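Local coordinates for hemolysin activator protein CdiB (Acinetobacter baumannii ACICU, PDB 6WIL) that probably secretes its partner CdiA-type toxin across the outer membrane, as a two-partner secretion transporter of the Omp85 superfamily used in contact-dependent growth inhibition, at residues Ile63-Ile66 / Gly67-Glu70; Ser99-Asn102 / Ile103-Ala107. All coordinates share one frame; numbering follows the deposited sequence.

Contact 1 (Ile63-Ile66 / Gly67-Glu70); sequences IPLI and GQSE
A type II beta turn from Leu-65 to Gln-68 reverses the chain in the loop between strand 59-62 and helix 70-74, and the side chain of Gln-68 folds back over it to grip the incoming arm. The bond that closes the turn, from Gln-68 N to Leu-65 O, is weak, 3.3 Å. A second and straighter bond reinforces it: Leu-65 N reaches Gln-68 OE1 at 3.1 Å with an angle of 169°. Its donor stands well above the plane of the amide carbonyl, 70° out of it, and so does not use a lone-pair direction. Gln-68 is able to do this because CG lies beside its own backbone N (chi1 -68°) and the chain beyond is extended, which carries the amide alongside Leu-65. The two side chains run side by side, with Leu-65 CB 3.7 Å from Gln-68 CD. On the same arm Pro-64 turns its ring carbon CB to Gln-68 O, also at 3.7 Å. Gly-67 takes the third position of the turn with the positive phi usual there in a type II turn. The other end of the Gln-68 amide is held too, since NE2 donates to Ile-137 O of strand 132-149; with OE1 and NE2 both bonded, the amide's rotation is probably restricted, and the turn is fastened to the sheet. Pro-64 and Gln-68 both rest on Leu-73 of the following helix. Ser-69, the N-cap residue of that helix, bonds through OG to Asp-72 OD1. The arrangement is a type II turn, tied by a glutamine side chain, that leads from a strand into an N-capped helix on the surface of the periplasmic POTRA region.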
loop_
_atom_site.group_PDB
_atom_site.type_symbol
_atom_site.label_atom_id
_atom_site.label_comp_id
_atom_site.label_asym_id
_atom_site.label_seq_id
_atom_site.Cartn_x
_atom_site.Cartn_y
_atom_site.Cartn_z
ATOM N N ILE A 63 -18.772 13.203 -34.267
ATOM C CA ILE A 63 -19.694 14.274 -34.628
ATOM C C ILE A 63 -20.516 14.625 -33.401
ATOM O O ILE A 63 -21.085 13.728 -32.771
ATOM C CB ILE A 63 -20.616 13.882 -35.798
ATOM C CG1 ILE A 63 -19.789 13.639 -37.059
ATOM C CG2 ILE A 63 -21.661 14.956 -36.045
ATOM C CD1 ILE A 63 -18.973 14.836 -37.485
ATOM N N PRO A 64 -20.613 15.900 -33.026
ATOM C CA PRO A 64 -21.382 16.264 -31.831
ATOM C C PRO A 64 -22.858 15.935 -31.984
ATOM O O PRO A 64 -23.435 16.050 -33.068
ATOM C CB PRO A 64 -21.159 17.777 -31.713
ATOM C CG PRO A 64 -19.919 18.052 -32.498
ATOM C CD PRO A 64 -19.916 17.055 -33.614
ATOM N N LEU A 65 -23.465 15.504 -30.883
ATOM C CA LEU A 65 -24.915 15.459 -30.798
ATOM C C LEU A 65 -25.439 16.857 -30.473
ATOM O O LEU A 65 -24.678 17.822 -30.349
ATOM C CB LEU A 65 -25.364 14.441 -29.752
ATOM C CG LEU A 65 -25.190 12.963 -30.098
ATOM C CD1 LEU A 65 -25.912 12.083 -29.088
ATOM C CD2 LEU A 65 -25.687 12.685 -31.504
ATOM N N ILE A 66 -26.758 16.972 -30.331
ATOM C CA ILE A 66 -27.362 18.257 -30.002
ATOM C C ILE A 66 -26.925 18.689 -28.611
ATOM O O ILE A 66 -27.033 17.925 -27.645
ATOM C CB ILE A 66 -28.889 18.168 -30.097
ATOM C CG1 ILE A 66 -29.294 17.861 -31.536
ATOM C CG2 ILE A 66 -29.533 19.455 -29.585
ATOM C CD1 ILE A 66 -30.765 17.621 -31.701
ATOM N N GLY A 67 -26.421 19.916 -28.508
ATOM C CA GLY A 67 -26.030 20.454 -27.223
ATOM C C GLY A 67 -24.684 19.998 -26.716
ATOM O O GLY A 67 -24.405 20.138 -25.520
ATOM N N GLN A 68 -23.835 19.456 -27.582
ATOM C CA GLN A 68 -22.508 18.996 -27.199
ATOM C C GLN A 68 -21.474 19.989 -27.709
ATOM O O GLN A 68 -21.404 20.248 -28.915
ATOM C CB GLN A 68 -22.226 17.601 -27.756
ATOM C CG GLN A 68 -23.072 16.494 -27.152
ATOM C CD GLN A 68 -22.541 15.114 -27.493
ATOM O OE1 GLN A 68 -21.687 14.966 -28.366
ATOM N NE2 GLN A 68 -23.038 14.099 -26.796
ATOM N N SER A 69 -20.677 20.547 -26.804
ATOM C CA SER A 69 -19.586 21.394 -27.255
ATOM C C SER A 69 -18.404 20.524 -27.664
ATOM O O SER A 69 -18.251 19.388 -27.207
ATOM C CB SER A 69 -19.183 22.417 -26.183
ATOM O OG SER A 69 -18.380 21.866 -25.159
ATOM N N GLU A 70 -17.593 21.056 -28.576
ATOM C CA GLU A 70 -16.443 20.318 -29.078
ATOM C C GLU A 70 -15.368 20.165 -28.012
ATOM O O GLU A 70 -14.505 19.288 -28.134
ATOM C CB GLU A 70 -15.894 21.014 -30.324
ATOM C CG GLU A 70 -16.868 21.047 -31.512
ATOM C CD GLU A 70 -18.036 22.020 -31.336
ATOM O OE1 GLU A 70 -18.317 22.443 -30.193
ATOM O OE2 GLU A 70 -18.682 22.360 -32.348
#

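Contact 2 (Ser99-Asn102 / Ile103-Ala107); sequences SLHN and IVNYA
Four successive main-chain bonds join Ser-99–Asn-102 to Ile-103–Tyr-106, each linking a carbonyl to the amide four residues on. The shortest, Ile-103 N to Ser-99 O, measures 2.8 Å; Val-104 N to Leu-100 O is 3.0 Å, and both Asn-105 N to His-101 O and Tyr-106 N to Asn-102 O are 2.9 Å. Side chains follow the same spacing. With its CG trans to the backbone N (chi1 -176°), His-101 swings its ring up the helix to Asn-105, whose ND2 sits over one ring face, 3.1 Å above the plane and displaced toward the rim. The ring and amide planes are inclined by 65°, so the amide presents its nitrogen end to the imidazole instead of lying flat on it. Ile-103 CG1 and Val-104 CG2 each lie against the carbonyl oxygen one turn back, Ser-99 O at 3.3 Å and Leu-100 O at 3.5 Å. Ile-103 continues inward to Ile-83 of helix 77-85 and Ile-95 of strand 94-95, while the Tyr-106 ring meets His-86 edge-to-face. The chemistry is thus divided round the helix: apolar Ile-103 and Ala-107 are buried against neighbouring elements, Ser-99 ties its buried hydroxyl to the chain at Val-49 N and Glu-51, and exposed His-101 and partly exposed Asn-105 pair on the more open side, Asn-105 also touching Gln-42.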
loop_
_atom_site.group_PDB
_atom_site.type_symbol
_atom_site.label_atom_id
_atom_site.label_comp_id
_atom_site.label_asym_id
_atom_site.label_seq_id
_atom_site.Cartn_x
_atom_site.Cartn_y
_atom_site.Cartn_z
ATOM N N SER A 99 -19.561 -5.508 -40.567
ATOM C CA SER A 99 -18.329 -4.819 -40.183
ATOM C C SER A 99 -18.631 -3.550 -39.402
ATOM O O SER A 99 -17.903 -3.204 -38.465
ATOM C CB SER A 99 -17.483 -4.472 -41.409
ATOM O OG SER A 99 -17.156 -5.623 -42.163
ATOM N N LEU A 100 -19.685 -2.830 -39.791
ATOM C CA LEU A 100 -20.067 -1.631 -39.056
ATOM C C LEU A 100 -20.425 -1.970 -37.614
ATOM O O LEU A 100 -20.065 -1.234 -36.687
ATOM C CB LEU A 100 -21.232 -0.935 -39.762
ATOM C CG LEU A 100 -21.766 0.347 -39.119
ATOM C CD1 LEU A 100 -20.657 1.371 -38.951
ATOM C CD2 LEU A 100 -22.908 0.921 -39.942
ATOM N N HIS A 101 -21.112 -3.095 -37.405
ATOM C CA HIS A 101 -21.423 -3.535 -36.051
ATOM C C HIS A 101 -20.152 -3.837 -35.265
ATOM O O HIS A 101 -20.069 -3.545 -34.066
ATOM C CB HIS A 101 -22.333 -4.762 -36.098
ATOM C CG HIS A 101 -22.786 -5.234 -34.751
ATOM N ND1 HIS A 101 -23.149 -4.368 -33.743
ATOM C CD2 HIS A 101 -22.942 -6.482 -34.250
ATOM C CE1 HIS A 101 -23.508 -5.062 -32.677
ATOM N NE2 HIS A 101 -23.390 -6.347 -32.959
ATOM N N ASN A 102 -19.147 -4.415 -35.928
ATOM C CA ASN A 102 -17.901 -4.747 -35.246
ATOM C C ASN A 102 -17.081 -3.498 -34.945
ATOM O O ASN A 102 -16.468 -3.396 -33.877
ATOM C CB ASN A 102 -17.089 -5.735 -36.085
ATOM C CG ASN A 102 -17.765 -7.087 -36.206
ATOM O OD1 ASN A 102 -18.601 -7.452 -35.377
ATOM N ND2 ASN A 102 -17.399 -7.843 -37.237
ATOM N N ILE A 103 -17.049 -2.543 -35.878
ATOM C CA ILE A 103 -16.355 -1.282 -35.629
ATOM C C ILE A 103 -16.986 -0.556 -34.449
ATOM O O ILE A 103 -16.285 -0.003 -33.592
ATOM C CB ILE A 103 -16.355 -0.414 -36.901
ATOM C CG1 ILE A 103 -15.431 -1.024 -37.957
ATOM C CG2 ILE A 103 -15.949 1.023 -36.582
ATOM C CD1 ILE A 103 -15.752 -0.591 -39.374
ATOM N N VAL A 104 -18.319 -0.566 -34.373
ATOM C CA VAL A 104 -19.009 0.069 -33.256
ATOM C C VAL A 104 -18.697 -0.655 -31.950
ATOM O O VAL A 104 -18.388 -0.023 -30.934
ATOM C CB VAL A 104 -20.523 0.133 -33.532
ATOM C CG1 VAL A 104 -21.307 0.246 -32.233
ATOM C CG2 VAL A 104 -20.837 1.313 -34.438
ATOM N N ASN A 105 -18.761 -1.990 -31.958
ATOM C CA ASN A 105 -18.443 -2.748 -30.749
ATOM C C ASN A 105 -17.007 -2.521 -30.302
ATOM O O ASN A 105 -16.722 -2.537 -29.100
ATOM C CB ASN A 105 -18.683 -4.240 -30.974
ATOM C CG ASN A 105 -20.143 -4.614 -30.885
ATOM O OD1 ASN A 105 -20.903 -4.020 -30.119
ATOM N ND2 ASN A 105 -20.545 -5.607 -31.668
ATOM N N TYR A 106 -16.093 -2.324 -31.252
ATOM C CA TYR A 106 -14.700 -2.062 -30.904
ATOM C C TYR A 106 -14.545 -0.691 -30.260
ATOM O O TYR A 106 -13.829 -0.544 -29.262
ATOM C CB TYR A 106 -13.825 -2.181 -32.154
ATOM C CG TYR A 106 -12.353 -1.916 -31.933
ATOM C CD1 TYR A 106 -11.597 -2.727 -31.100
ATOM C CD2 TYR A 106 -11.712 -0.870 -32.581
ATOM C CE1 TYR A 106 -10.247 -2.499 -30.907
ATOM C CE2 TYR A 106 -10.362 -0.631 -32.393
ATOM C CZ TYR A 106 -9.635 -1.449 -31.554
ATOM O OH TYR A 106 -8.293 -1.218 -31.363
ATOM N N ALA A 107 -15.210 0.325 -30.815
ATOM C CA ALA A 107 -15.146 1.658 -30.234
ATOM C C ALA A 107 -15.852 1.734 -28.888
ATOM O O ALA A 107 -15.542 2.623 -28.088
ATOM C CB ALA A 107 -15.743 2.680 -31.200
#

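How the contacts relate
Contact 1 comes first along the chain, in the loop between strand 59-62 and helix 70-74, and contact 2 follows within helix 97-113. Their centres lie 21 Å apart and their nearest atoms about 11 Å, so they do not touch. Both belong to the N-terminal POTRA region, about 40 Å from the centre of the chain and well away from the 16-stranded barrel. Contact 1 is anchored to strand 132-149 of the mixed sheet, whereas contact 2 packs on helix 77-85 and strand 94-95. One thus shapes a surface turn and the other the helical layer of the same region, which in such transporters is thought to receive the substrate in the periplasm.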